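PDB 6V72: beta-lactamase II from Erythrobacter litoralis, which probably hydrolyses beta-lactam antibiotics as a zinc-dependent class B metallo-beta-lactamase, opening the beta-lactam ring to give a substituted beta-amino acid. Local coordinates for residues Asn58-Ile63 / Ser152-Leu156; Val89-Val94 / Ile113-Ala117; Met185-Ala191 / Lys233-Thr238; His118-Glu123 / Arg167-Thr171; His37-Leu41 / Leu64-Trp69. All coordinates share one frame; numbering follows the deposited sequence.

Contact 1 of 5, residues Asn58-Ile63 / Ser152-Leu156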
# COMPACT_ATOMS: atom_id res chain seq x y z
N ASN A 58 30.66 -1.12 -19.24
CA ASN A 58 31.99 -1.44 -18.73
C ASN A 58 32.81 -1.96 -19.91
O ASN A 58 32.65 -3.11 -20.32
CB ASN A 58 31.94 -2.47 -17.62
CG ASN A 58 33.32 -2.83 -17.09
OD1 ASN A 58 34.33 -2.67 -17.78
ND2 ASN A 58 33.38 -3.31 -15.85
N GLY A 59 33.69 -1.10 -20.45
CA GLY A 59 34.51 -1.52 -21.56
C GLY A 59 33.64 -1.78 -22.76
O GLY A 59 32.86 -0.92 -23.18
N ASP A 60 33.74 -2.99 -23.32
CA ASP A 60 33.00 -3.38 -24.51
C ASP A 60 31.74 -4.16 -24.19
O ASP A 60 31.16 -4.77 -25.10
CB ASP A 60 33.90 -4.19 -25.44
CG ASP A 60 35.09 -3.40 -25.95
OD1 ASP A 60 34.95 -2.19 -26.26
OD2 ASP A 60 36.19 -3.99 -26.05
N ASN A 61 31.29 -4.17 -22.94
CA ASN A 61 30.06 -4.86 -22.56
C ASN A 61 29.23 -3.96 -21.66
O ASN A 61 29.64 -2.86 -21.28
CB ASN A 61 30.36 -6.18 -21.85
CG ASN A 61 30.90 -7.24 -22.81
OD1 ASN A 61 32.11 -7.48 -22.88
ND2 ASN A 61 30.00 -7.86 -23.57
N THR A 62 28.03 -4.44 -21.34
CA THR A 62 27.17 -3.76 -20.37
C THR A 62 26.78 -4.70 -19.26
O THR A 62 26.83 -5.93 -19.39
CB THR A 62 25.90 -3.18 -21.02
OG1 THR A 62 25.29 -4.17 -21.87
CG2 THR A 62 26.22 -1.93 -21.85
N ILE A 63 26.38 -4.10 -18.14
CA ILE A 63 25.84 -4.80 -16.98
C ILE A 63 24.42 -4.30 -16.77
O ILE A 63 24.18 -3.09 -16.76
CB ILE A 63 26.69 -4.58 -15.73
CG1 ILE A 63 28.08 -5.16 -15.94
CG2 ILE A 63 26.04 -5.22 -14.52
CD1 ILE A 63 29.14 -4.28 -15.39
N SER A 152 32.35 -9.23 -11.02
CA SER A 152 31.59 -9.37 -12.26
C SER A 152 30.66 -8.21 -12.52
O SER A 152 30.31 -7.96 -13.68
CB SER A 152 30.77 -10.66 -12.23
OG SER A 152 31.60 -11.80 -12.03
N LEU A 153 30.24 -7.49 -11.48
CA LEU A 153 29.27 -6.42 -11.64
C LEU A 153 29.90 -5.05 -11.49
O LEU A 153 29.20 -4.05 -11.66
CB LEU A 153 28.13 -6.60 -10.64
CG LEU A 153 27.39 -7.94 -10.88
CD1 LEU A 153 26.53 -8.38 -9.72
CD2 LEU A 153 26.54 -7.87 -12.16
N ALA A 154 31.18 -4.98 -11.17
CA ALA A 154 31.88 -3.70 -11.17
C ALA A 154 31.66 -2.98 -12.50
O ALA A 154 31.65 -3.63 -13.55
CB ALA A 154 33.38 -3.93 -10.93
N PRO A 155 31.49 -1.65 -12.50
CA PRO A 155 31.70 -0.71 -11.39
C PRO A 155 30.55 -0.58 -10.40
O PRO A 155 30.70 0.17 -9.45
CB PRO A 155 31.92 0.62 -12.10
CG PRO A 155 31.07 0.49 -13.34
CD PRO A 155 31.29 -0.95 -13.78
N LEU A 156 29.45 -1.29 -10.61
CA LEU A 156 28.39 -1.27 -9.61
C LEU A 156 28.92 -1.79 -8.29
O LEU A 156 29.65 -2.80 -8.25
CB LEU A 156 27.20 -2.12 -10.06
CG LEU A 156 26.44 -1.54 -11.25
CD1 LEU A 156 25.62 -2.64 -11.88
CD2 LEU A 156 25.56 -0.35 -10.86

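Contact 2 of 5, residues Val89-Val94 / Ile113-Ala117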
# COMPACT_ATOMS: atom_id res chain seq x y z
N VAL A 89 25.12 -7.21 -23.19
CA VAL A 89 24.99 -7.49 -21.76
C VAL A 89 25.76 -8.76 -21.44
O VAL A 89 25.55 -9.81 -22.06
CB VAL A 89 23.51 -7.63 -21.37
CG1 VAL A 89 23.40 -7.92 -19.87
CG2 VAL A 89 22.71 -6.36 -21.72
N ARG A 90 26.68 -8.68 -20.50
CA ARG A 90 27.34 -9.91 -20.11
C ARG A 90 26.98 -10.37 -18.71
O ARG A 90 27.19 -11.55 -18.40
CB ARG A 90 28.85 -9.78 -20.23
CG ARG A 90 29.45 -8.89 -19.25
CD ARG A 90 30.95 -9.19 -19.10
NE ARG A 90 31.49 -8.06 -18.36
CZ ARG A 90 31.44 -7.94 -17.04
NH1 ARG A 90 30.91 -8.90 -16.28
NH2 ARG A 90 31.94 -6.84 -16.50
N ALA A 91 26.42 -9.50 -17.88
CA ALA A 91 26.00 -9.90 -16.55
C ALA A 91 24.81 -9.06 -16.15
O ALA A 91 24.63 -7.95 -16.65
CB ALA A 91 27.12 -9.74 -15.51
N ALA A 92 24.01 -9.59 -15.23
CA ALA A 92 22.82 -8.90 -14.75
C ALA A 92 22.67 -9.17 -13.27
O ALA A 92 23.03 -10.24 -12.78
CB ALA A 92 21.55 -9.36 -15.47
N VAL A 93 22.11 -8.20 -12.56
CA VAL A 93 21.80 -8.36 -11.15
C VAL A 93 20.36 -7.90 -10.96
O VAL A 93 19.94 -6.91 -11.57
CB VAL A 93 22.79 -7.59 -10.23
CG1 VAL A 93 22.83 -6.08 -10.54
CG2 VAL A 93 22.42 -7.81 -8.75
N VAL A 94 19.60 -8.65 -10.17
CA VAL A 94 18.23 -8.24 -9.83
C VAL A 94 18.19 -7.82 -8.37
O VAL A 94 18.88 -8.39 -7.51
CB VAL A 94 17.20 -9.34 -10.12
CG1 VAL A 94 17.18 -9.64 -11.60
CG2 VAL A 94 17.49 -10.59 -9.30
N ILE A 113 23.01 -14.80 -20.39
CA ILE A 113 23.51 -13.76 -19.50
C ILE A 113 23.63 -14.31 -18.09
O ILE A 113 22.69 -14.92 -17.57
CB ILE A 113 22.59 -12.54 -19.54
CG1 ILE A 113 22.64 -11.90 -20.93
CG2 ILE A 113 22.99 -11.52 -18.47
CD1 ILE A 113 21.51 -10.91 -21.20
N ALA A 114 24.80 -14.09 -17.47
CA ALA A 114 25.04 -14.50 -16.09
C ALA A 114 24.24 -13.61 -15.15
O ALA A 114 24.48 -12.41 -15.08
CB ALA A 114 26.53 -14.39 -15.76
N THR A 115 23.35 -14.21 -14.38
CA THR A 115 22.40 -13.49 -13.55
C THR A 115 22.75 -13.68 -12.08
O THR A 115 23.14 -14.77 -11.67
CB THR A 115 21.00 -14.01 -13.81
OG1 THR A 115 21.02 -15.45 -13.76
CG2 THR A 115 20.56 -13.57 -15.21
N TRP A 116 22.61 -12.60 -11.30
CA TRP A 116 23.04 -12.54 -9.91
C TRP A 116 21.89 -12.07 -9.04
O TRP A 116 21.14 -11.17 -9.43
CB TRP A 116 24.22 -11.55 -9.76
CG TRP A 116 25.47 -12.08 -10.38
CD1 TRP A 116 25.86 -11.97 -11.68
CD2 TRP A 116 26.47 -12.86 -9.72
NE1 TRP A 116 27.05 -12.62 -11.87
CE2 TRP A 116 27.45 -13.18 -10.68
CE3 TRP A 116 26.63 -13.32 -8.41
CZ2 TRP A 116 28.58 -13.93 -10.37
CZ3 TRP A 116 27.74 -14.07 -8.11
CH2 TRP A 116 28.71 -14.37 -9.09
N ALA A 117 21.77 -12.65 -7.84
CA ALA A 117 20.76 -12.22 -6.88
C ALA A 117 21.24 -12.50 -5.47
O ALA A 117 22.16 -13.31 -5.26
CB ALA A 117 19.41 -12.93 -7.09

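Contact 3 of 5, residues Met185-Ala191 / Lys233-Thr238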
# COMPACT_ATOMS: atom_id res chain seq x y z
N MSE A 185 12.83 -0.45 -2.57
CA MSE A 185 12.82 -0.02 -1.20
C MSE A 185 12.62 1.50 -1.07
O MSE A 185 11.99 1.97 -0.12
CB MSE A 185 14.12 -0.46 -0.56
CG MSE A 185 14.45 0.13 0.75
SE MSE A 185 16.14 -0.71 1.21
CE MSE A 185 16.39 -1.89 -0.32
N ILE A 186 13.15 2.25 -2.04
CA ILE A 186 13.14 3.71 -2.01
C ILE A 186 11.97 4.20 -2.85
O ILE A 186 11.75 3.71 -3.98
CB ILE A 186 14.48 4.28 -2.51
CG1 ILE A 186 15.62 3.80 -1.62
CG2 ILE A 186 14.46 5.82 -2.56
CD1 ILE A 186 15.56 4.33 -0.17
N LYS A 187 11.21 5.13 -2.29
CA LYS A 187 10.05 5.75 -2.91
C LYS A 187 10.32 7.23 -3.13
O LYS A 187 11.29 7.79 -2.61
CB LYS A 187 8.80 5.61 -2.04
CG LYS A 187 8.49 4.24 -1.55
CD LYS A 187 8.50 3.21 -2.65
CE LYS A 187 7.91 1.94 -2.10
NZ LYS A 187 8.18 0.77 -2.95
N ALA A 188 9.39 7.87 -3.82
CA ALA A 188 9.61 9.24 -4.28
C ALA A 188 9.63 10.21 -3.11
O ALA A 188 9.04 9.95 -2.06
CB ALA A 188 8.52 9.65 -5.27
N GLY A 189 10.32 11.34 -3.31
CA GLY A 189 10.42 12.38 -2.30
C GLY A 189 9.10 13.00 -1.91
O GLY A 189 9.03 13.68 -0.87
N ASP A 190 8.05 12.80 -2.70
CA ASP A 190 6.73 13.31 -2.37
C ASP A 190 5.74 12.18 -2.12
O ASP A 190 4.53 12.41 -2.10
CB ASP A 190 6.23 14.26 -3.46
CG ASP A 190 6.00 13.58 -4.81
OD1 ASP A 190 6.35 12.39 -4.98
OD2 ASP A 190 5.47 14.26 -5.72
N ALA A 191 6.25 10.96 -1.92
CA ALA A 191 5.38 9.83 -1.65
C ALA A 191 4.65 10.00 -0.32
O ALA A 191 5.16 10.60 0.64
CB ALA A 191 6.21 8.55 -1.61
N LYS A 233 16.01 13.70 -1.22
CA LYS A 233 14.69 13.77 -0.61
C LYS A 233 13.95 12.45 -0.70
O LYS A 233 13.14 12.13 0.19
CB LYS A 233 13.85 14.89 -1.24
CG LYS A 233 12.61 15.22 -0.40
CD LYS A 233 11.64 16.14 -1.10
CE LYS A 233 10.71 16.81 -0.10
NZ LYS A 233 9.84 17.84 -0.74
N ALA A 234 14.20 11.64 -1.74
CA ALA A 234 13.57 10.33 -1.82
C ALA A 234 13.96 9.46 -0.63
O ALA A 234 13.13 8.73 -0.08
CB ALA A 234 13.95 9.63 -3.13
N ILE A 235 15.23 9.52 -0.22
CA ILE A 235 15.67 8.78 0.96
C ILE A 235 15.00 9.34 2.21
O ILE A 235 14.52 8.59 3.07
CB ILE A 235 17.20 8.83 1.10
CG1 ILE A 235 17.88 8.20 -0.11
CG2 ILE A 235 17.64 8.15 2.37
CD1 ILE A 235 19.41 8.35 -0.05
N GLU A 236 14.98 10.67 2.33
CA GLU A 236 14.42 11.32 3.52
C GLU A 236 12.95 10.96 3.69
O GLU A 236 12.51 10.64 4.80
CB GLU A 236 14.59 12.83 3.42
CG GLU A 236 13.96 13.60 4.58
CD GLU A 236 13.89 15.10 4.32
OE1 GLU A 236 14.96 15.73 4.14
OE2 GLU A 236 12.77 15.65 4.30
N ARG A 237 12.17 11.04 2.61
CA ARG A 237 10.76 10.72 2.71
C ARG A 237 10.55 9.25 2.97
O ARG A 237 9.71 8.89 3.80
CB ARG A 237 10.01 11.15 1.44
CG ARG A 237 8.55 10.76 1.41
CD ARG A 237 7.73 11.37 2.55
NE ARG A 237 7.86 12.83 2.64
CZ ARG A 237 7.10 13.69 1.97
NH1 ARG A 237 7.29 15.01 2.12
NH2 ARG A 237 6.16 13.25 1.13
N THR A 238 11.27 8.37 2.26
CA THR A 238 11.12 6.94 2.51
C THR A 238 11.41 6.61 3.97
O THR A 238 10.67 5.84 4.60
CB THR A 238 12.03 6.13 1.59
OG1 THR A 238 11.69 6.45 0.22
CG2 THR A 238 11.84 4.61 1.86

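Contact 4 of 5, residues His118-Glu123 / Arg167-Thr171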
# COMPACT_ATOMS: atom_id res chain seq x y z
N HIS A 118 20.61 -11.83 -4.50
CA HIS A 118 20.78 -12.19 -3.10
C HIS A 118 20.53 -13.70 -2.94
O HIS A 118 19.59 -14.23 -3.53
CB HIS A 118 19.80 -11.39 -2.25
CG HIS A 118 20.05 -11.52 -0.77
ND1 HIS A 118 19.77 -12.67 -0.07
CD2 HIS A 118 20.56 -10.64 0.12
CE1 HIS A 118 20.12 -12.50 1.19
NE2 HIS A 118 20.59 -11.28 1.34
N PRO A 119 21.32 -14.40 -2.12
CA PRO A 119 21.18 -15.87 -2.04
C PRO A 119 19.83 -16.34 -1.55
O PRO A 119 19.44 -17.48 -1.86
CB PRO A 119 22.29 -16.31 -1.06
CG PRO A 119 22.78 -15.07 -0.44
CD PRO A 119 22.49 -13.93 -1.37
N LEU A 120 19.12 -15.54 -0.76
CA LEU A 120 17.87 -16.04 -0.20
C LEU A 120 16.67 -15.52 -0.96
O LEU A 120 15.54 -15.88 -0.63
CB LEU A 120 17.78 -15.70 1.30
CG LEU A 120 18.89 -16.29 2.18
CD1 LEU A 120 18.66 -15.99 3.67
CD2 LEU A 120 19.05 -17.81 1.92
N SER A 121 16.88 -14.72 -2.00
CA SER A 121 15.75 -14.24 -2.78
C SER A 121 15.10 -15.42 -3.51
O SER A 121 15.80 -16.30 -4.02
CB SER A 121 16.20 -13.18 -3.78
OG SER A 121 17.13 -13.71 -4.69
N ASN A 122 13.77 -15.43 -3.53
CA ASN A 122 12.97 -16.48 -4.17
C ASN A 122 13.24 -17.87 -3.58
O ASN A 122 13.16 -18.89 -4.29
CB ASN A 122 13.17 -16.49 -5.69
CG ASN A 122 11.96 -15.96 -6.43
OD1 ASN A 122 10.84 -15.99 -5.91
ND2 ASN A 122 12.18 -15.45 -7.63
N GLU A 123 13.53 -17.93 -2.29
CA GLU A 123 13.63 -19.18 -1.56
C GLU A 123 12.45 -20.11 -1.84
O GLU A 123 12.63 -21.32 -2.06
CB GLU A 123 13.73 -18.91 -0.05
CG GLU A 123 14.99 -19.40 0.57
CD GLU A 123 14.91 -19.48 2.08
OE1 GLU A 123 14.72 -18.43 2.76
OE2 GLU A 123 15.04 -20.60 2.61
N ARG A 167 12.43 -9.11 2.37
CA ARG A 167 13.49 -9.52 3.29
C ARG A 167 14.86 -9.39 2.65
O ARG A 167 15.85 -9.06 3.31
CB ARG A 167 13.27 -10.97 3.75
CG ARG A 167 14.25 -11.42 4.86
CD ARG A 167 14.16 -12.93 5.15
NE ARG A 167 14.54 -13.69 3.96
CZ ARG A 167 14.31 -14.99 3.77
NH1 ARG A 167 13.72 -15.71 4.73
NH2 ARG A 167 14.69 -15.56 2.62
N ASP A 168 14.94 -9.67 1.35
CA ASP A 168 16.24 -9.83 0.72
C ASP A 168 16.50 -8.76 -0.35
O ASP A 168 17.39 -8.94 -1.19
CB ASP A 168 16.34 -11.24 0.13
CG ASP A 168 16.05 -12.34 1.18
OD1 ASP A 168 16.64 -12.32 2.30
OD2 ASP A 168 15.22 -13.23 0.90
N ASN A 169 15.78 -7.64 -0.32
CA ASN A 169 16.03 -6.59 -1.30
C ASN A 169 17.46 -6.06 -1.21
O ASN A 169 18.03 -5.94 -0.12
CB ASN A 169 15.01 -5.44 -1.16
CG ASN A 169 14.84 -4.88 0.26
OD1 ASN A 169 15.73 -4.97 1.11
ND2 ASN A 169 13.71 -4.25 0.48
N ILE A 170 18.07 -5.78 -2.37
CA ILE A 170 19.41 -5.21 -2.41
C ILE A 170 19.41 -3.91 -3.20
O ILE A 170 18.43 -3.53 -3.84
CB ILE A 170 20.47 -6.19 -2.96
CG1 ILE A 170 20.18 -6.53 -4.43
CG2 ILE A 170 20.53 -7.47 -2.09
CD1 ILE A 170 21.30 -7.38 -5.09
N THR A 171 20.53 -3.19 -3.11
CA THR A 171 20.70 -1.89 -3.76
C THR A 171 22.05 -1.87 -4.47
O THR A 171 22.93 -2.69 -4.20
CB THR A 171 20.64 -0.75 -2.73
OG1 THR A 171 21.73 -0.88 -1.81
CG2 THR A 171 19.31 -0.79 -1.96

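Contact 5 of 5, residues His37-Leu41 / Leu64-Trp69. With FMT (formic acid), chain J.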
# COMPACT_ATOMS: atom_id res chain seq x y z
N HIS A 37 16.68 2.19 -18.00
CA HIS A 37 15.61 1.64 -18.83
C HIS A 37 14.30 1.74 -18.07
O HIS A 37 14.23 1.45 -16.87
CB HIS A 37 15.88 0.19 -19.28
CG HIS A 37 16.05 -0.83 -18.19
ND1 HIS A 37 14.98 -1.46 -17.58
CD2 HIS A 37 17.17 -1.42 -17.68
CE1 HIS A 37 15.43 -2.34 -16.70
NE2 HIS A 37 16.75 -2.35 -16.75
N THR A 38 13.25 2.16 -18.78
CA THR A 38 11.92 2.27 -18.21
C THR A 38 10.93 1.54 -19.10
O THR A 38 10.93 1.75 -20.33
CB THR A 38 11.49 3.73 -18.04
OG1 THR A 38 12.44 4.39 -17.20
CG2 THR A 38 10.09 3.84 -17.40
N THR A 39 10.09 0.72 -18.49
CA THR A 39 8.99 0.08 -19.19
C THR A 39 7.72 0.23 -18.38
O THR A 39 7.75 0.55 -17.19
CB THR A 39 9.28 -1.41 -19.45
OG1 THR A 39 9.68 -2.04 -18.22
CG2 THR A 39 10.35 -1.59 -20.54
N TYR A 40 6.59 -0.02 -19.02
CA TYR A 40 5.30 0.27 -18.41
C TYR A 40 4.41 -0.95 -18.44
O TYR A 40 4.45 -1.77 -19.36
CB TYR A 40 4.58 1.45 -19.10
CG TYR A 40 5.36 2.73 -18.99
CD1 TYR A 40 6.34 3.05 -19.94
CD2 TYR A 40 5.17 3.60 -17.93
CE1 TYR A 40 7.07 4.22 -19.83
CE2 TYR A 40 5.90 4.77 -17.81
CZ TYR A 40 6.85 5.07 -18.77
OH TYR A 40 7.59 6.23 -18.67
N LEU A 41 3.58 -1.04 -17.41
CA LEU A 41 2.59 -2.09 -17.32
C LEU A 41 1.26 -1.45 -16.99
O LEU A 41 1.18 -0.61 -16.10
CB LEU A 41 3.00 -3.11 -16.26
CG LEU A 41 2.01 -4.23 -16.09
CD1 LEU A 41 2.26 -5.22 -17.22
CD2 LEU A 41 2.24 -4.89 -14.76
N LEU A 64 23.50 -5.24 -16.60
CA LEU A 64 22.07 -4.94 -16.46
C LEU A 64 21.68 -4.97 -14.99
O LEU A 64 22.02 -5.91 -14.27
CB LEU A 64 21.24 -5.95 -17.25
CG LEU A 64 19.71 -5.79 -17.23
CD1 LEU A 64 19.30 -4.50 -17.85
CD2 LEU A 64 19.06 -6.98 -17.92
N VAL A 65 20.96 -3.93 -14.54
CA VAL A 65 20.33 -3.94 -13.22
C VAL A 65 18.83 -4.04 -13.45
O VAL A 65 18.23 -3.10 -13.99
CB VAL A 65 20.67 -2.69 -12.40
CG1 VAL A 65 19.91 -2.77 -11.05
CG2 VAL A 65 22.19 -2.56 -12.21
N ASP A 66 18.25 -5.17 -13.04
CA ASP A 66 16.83 -5.50 -13.10
C ASP A 66 16.31 -5.72 -14.51
O ASP A 66 16.79 -5.13 -15.49
CB ASP A 66 15.98 -4.45 -12.36
CG ASP A 66 16.05 -4.65 -10.84
OD1 ASP A 66 16.23 -5.81 -10.43
OD2 ASP A 66 15.93 -3.67 -10.08
N THR A 67 15.33 -6.61 -14.62
CA THR A 67 14.65 -6.83 -15.89
C THR A 67 13.55 -5.78 -16.08
O THR A 67 13.25 -4.99 -15.18
CB THR A 67 14.06 -8.23 -15.95
OG1 THR A 67 12.99 -8.34 -15.01
CG2 THR A 67 15.12 -9.31 -15.65
N ALA A 68 12.97 -5.77 -17.27
CA ALA A 68 11.75 -5.02 -17.50
C ALA A 68 10.55 -5.79 -16.96
O ALA A 68 10.70 -6.86 -16.37
CB ALA A 68 11.57 -4.73 -18.99
N TRP A 69 9.35 -5.24 -17.15
CA TRP A 69 8.15 -5.93 -16.68
C TRP A 69 7.99 -7.29 -17.34
O TRP A 69 7.51 -8.24 -16.72
CB TRP A 69 6.90 -5.10 -16.97
CG TRP A 69 6.63 -3.91 -16.08
CD1 TRP A 69 6.70 -2.60 -16.45
CD2 TRP A 69 6.17 -3.92 -14.72
NE1 TRP A 69 6.33 -1.79 -15.41
CE2 TRP A 69 6.00 -2.57 -14.33
CE3 TRP A 69 5.90 -4.92 -13.80
CZ2 TRP A 69 5.58 -2.21 -13.06
CZ3 TRP A 69 5.47 -4.56 -12.53
CH2 TRP A 69 5.32 -3.22 -12.18
C FMT J . 10.43 6.98 -14.26
O1 FMT J . 9.91 6.20 -13.47
O2 FMT J . 11.09 6.65 -15.24

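Contact 1 of 5, residues Asn58-Ile63 / Ser152-Leu156
Asn58 and Ile63 reach from a beta hairpin to the segment 152-156, which leads from helix 147-153 toward strand 157-159. The hairpin is tight: a type II' turn from Asn58 to Asn61 joins strands 49-58 and 61-65 of the large sheet in this metallo-beta-lactamase fold. Asn58 supplies the one hydrogen bond across the contact. Its CG stands anti to the backbone N (chi1 179°), which extends the amide past the strand end and brings ND2 to 2.9 Å from Ala154 O. With an N-H...O angle of 149° the bond is moderately bent; the acceptor stays in the asparagine's amide plane, whereas ND2 sits 43° above the carbonyl plane and misses the lone-pair directions. The peptide that follows this carbonyl is cis, and Pro155 CD, 3.8 Å from Asn58 ND2, flanks the same amide, the two side chains running side by side in opposite senses. Deeper in, the contact is apolar and depends on Ile63; its contacts hold for one of two modelled conformers and are less certain for that reason. In this conformer CD1 comes within 4.3 Å of Pro155 CD. Outside the pair, Leu156 continues onto Val172 and Leu174 of strand 171-174, which places this contact where the two sheets of the sandwich face each other. At the buried end, Ile63 CG2 touches two leucine methyls that lie about a right angle apart as seen from it, Leu153 CD2 at 3.6 Å and Leu156 CD1 at 3.7 Å.

Contact 2 of 5, residues Val89-Val94 / Ile113-Ala117
Val89 packs on Ile113 ahead of the paired residues: its CG1, anti to the backbone N (chi1 -180°), lies 3.8 Å from Ile113 CD1, and the two branched chains cross obliquely. The segments form neighbouring parallel strands, with axes 4.6 Å apart at closest approach, joined by a beta-alpha-beta crossover through helix 105-110. Arg90 turns away from Ile113-Ala117 and sends NH1 to Ser152 O. Ala91 pairs with Ala114 in register, its CA making a CA-H...O contact with Ala114 O. Ala92 bonds through both its N and its O. The N donates to Ala114 O at 2.9 Å, while the O receives a weak bond from Trp116 N at 2.8 Å (130° at the hydrogen). That same carbonyl is met by Thr115 CA and, in the plane of the indole edge, by Trp116 CD1 at 3.5 Å. Ala92 and Thr115 share a face of the sheet, on which Thr115 OG1 is hydrogen-bonded to His109 of the crossover helix. Val93 and Trp116 occupy the other face together with Ala91 and Ala114; there Leu153 covers Ala91 and Val93, and Glu148 and Ala149 touch Trp116. Val94 N reaches Trp116 O at 3.0 Å and 164°, while its CG2 packs 3.7 Å from Ala117 CB. The segment leads toward His96, a zinc ligand in this protein though no zinc is bound in this model. The ladder is thus held by main-chain bonds, which do not depend on side-chain identity, while small and branched side chains pack its two faces.

Contact 3 of 5, residues Met185-Ala191 / Lys233-Thr238
Thr238 and Arg237 make the polar contacts of helix 233-243 with the loop 185-191. Lys187 N donates to Thr238 OG1 at 2.9 Å, a nearly straight bond of 163° at the hydrogen. From the preceding residue, Arg237 NH2 meets Ala191 O at 2.9 Å, with the oxygen in the guanidinium plane. Gly189 O sits over the centre of one face of the same group, 3.4 Å from Arg237 CZ. These contacts require the arginine chain to curl over the loop, and it does so by bending at chi2 and chi3 (61° and 53°). Glycine lets the backbones come close: Gly189 CA is 3.8 Å from Ala234 CA. Beside it, Ile186 CG2 packs 3.9 Å from Ala234 CB, and Thr238 CG2 approaches Met185 O of the selenomethionine at 3.3 Å.

The second shell holds these groups in place. Thr238 OG1 donates to Ala234 O at 2.7 Å, which should fix the hydroxyl's rotation and turn its acceptor side to Lys187 N. A type I turn from Ala188 to Ala191 presents the two carbonyls to Arg237, and Glu230 OE2 accepts from Gly189 N. Phe46 of the second subunit packs against Arg237. Lys187 NZ turns back to Cys184 O. Cys184, just before the segment and a zinc ligand in this protein though no zinc is bound here, begins the Cys-X-X-Lys sequence that ends at Lys187 and is found in many class B1 metallo-beta-lactamases.

Contact 4 of 5, residues His118-Glu123 / Arg167-Thr171
His118 packs against Asp168 where two loops of the metallo-beta-lactamase fold meet: the overlapping type I and type II turns of 118-123, and the 167-171 loop that leads into strand 171-174. Followed outward, the histidine begins with CB, 3.6 Å from Asp168 O. CG stands anti to the backbone N (chi1 -170°), which carries the ring across the aspartate. Asp168 CB then lies over one ring face as a CH-pi contact, 3.9 Å from the His118 centroid and 20° off the normal; Pro119 CD covers the opposite face. On the ring's edge ND1 accepts from Leu120 N at 3.0 Å, almost straight at 171°, as fits an ND1 without a proton, and this bond should restrict rotation of the imidazole. CD2 touches Ile170 CG2 at 3.9 Å. At the tip, CE1 comes 3.7 Å from Asp168 OD1, with NE2 somewhat further from the same oxygen; ring and carboxylate planes are only modestly tilted. Beyond the histidine, Tyr160 meets the ring edge-to-face.

Charge is concentrated on the outer side, in a salt-bridge network. Arg167 grips its neighbour Asp168 side-on, NE to OD1 and NH2 to OD2, and the carboxylate probably keeps the guanidinium in place for its partner across the contact. There NH2 extends to Glu123, whose carboxylate is nearly coplanar with the guanidinium: Arg167 NH2 lies 2.9 Å from Glu123 OE1, on the anti lone pair of that oxygen.

Contact 5 of 5, residues His37-Leu41 / Leu64-Trp69
His37 and Trp69 carry a buried contact in which side chains bond to backbone, not a strand pairing: strand 49-58 lies between strands 34-41 and 61-65 in the large sheet, and the chain from Leu64 to Trp69 runs on past the end of its own strand to lie over 37-41. The two segments point only 14° apart. His37 takes chi1 60°, its CG between the backbone N and the carbonyl carbon, and this directs NE2 at two successive carbonyls. NE2 donates to Val65 O at 3.2 Å from above that carbonyl plane, and more weakly to Asp66 O at 3.1 Å; one N-H is thus shared where the strand gives way to loop. Leu64 CD1, 3.5 Å from His37 NE2, adds an apolar neighbour. Further along, Thr39 OG1 packs on Ala68 CB at 3.4 Å and weakly accepts from Trp69 N. The indole is held by both edge and face. NE1 makes a weak bond to Thr39 O at 3.3 Å, its stronger partner being Ile49 O, while Leu41 CB stands over the five-membered ring, 3.5 Å from its centroid and only 4° off the normal. Leu41 CD2 continues over the six-membered ring, 3.8 Å from Trp69 CE3. Asp66 turns its carboxylate the other way, to Thr95 OG1. Asp66 lies near His96 and Trp69 near His226, both zinc ligands in this protein although the metal is absent here. The Leu-Val-Asp-Thr sequence at the end of this strand and into the loop is a recognised feature of the metallo-beta-lactamase fold.

Contacts 1, 2 and 5 all involve the large sheet. Contacts 1 and 5 share strand 61-65, and contact 2 borders it, with Val93 bonded to Leu64 and Asp66. Contact 5 is the most deeply placed, its centre 9 Å from that of the chain, and relies on side chain to backbone bonds; contact 2 takes its hydrogen bonds from backbone alone, with apolar packing beside them; contact 1, further out, mixes apolar packing with one amide bond. Contact 4 joins two loops, and contact 3 a loop to a helix. Contact 4 has a salt-bridge network running from buried Asp168 to exposed Arg167 and Glu123, whereas contact 3 uses a threonine and an arginine on a helix face.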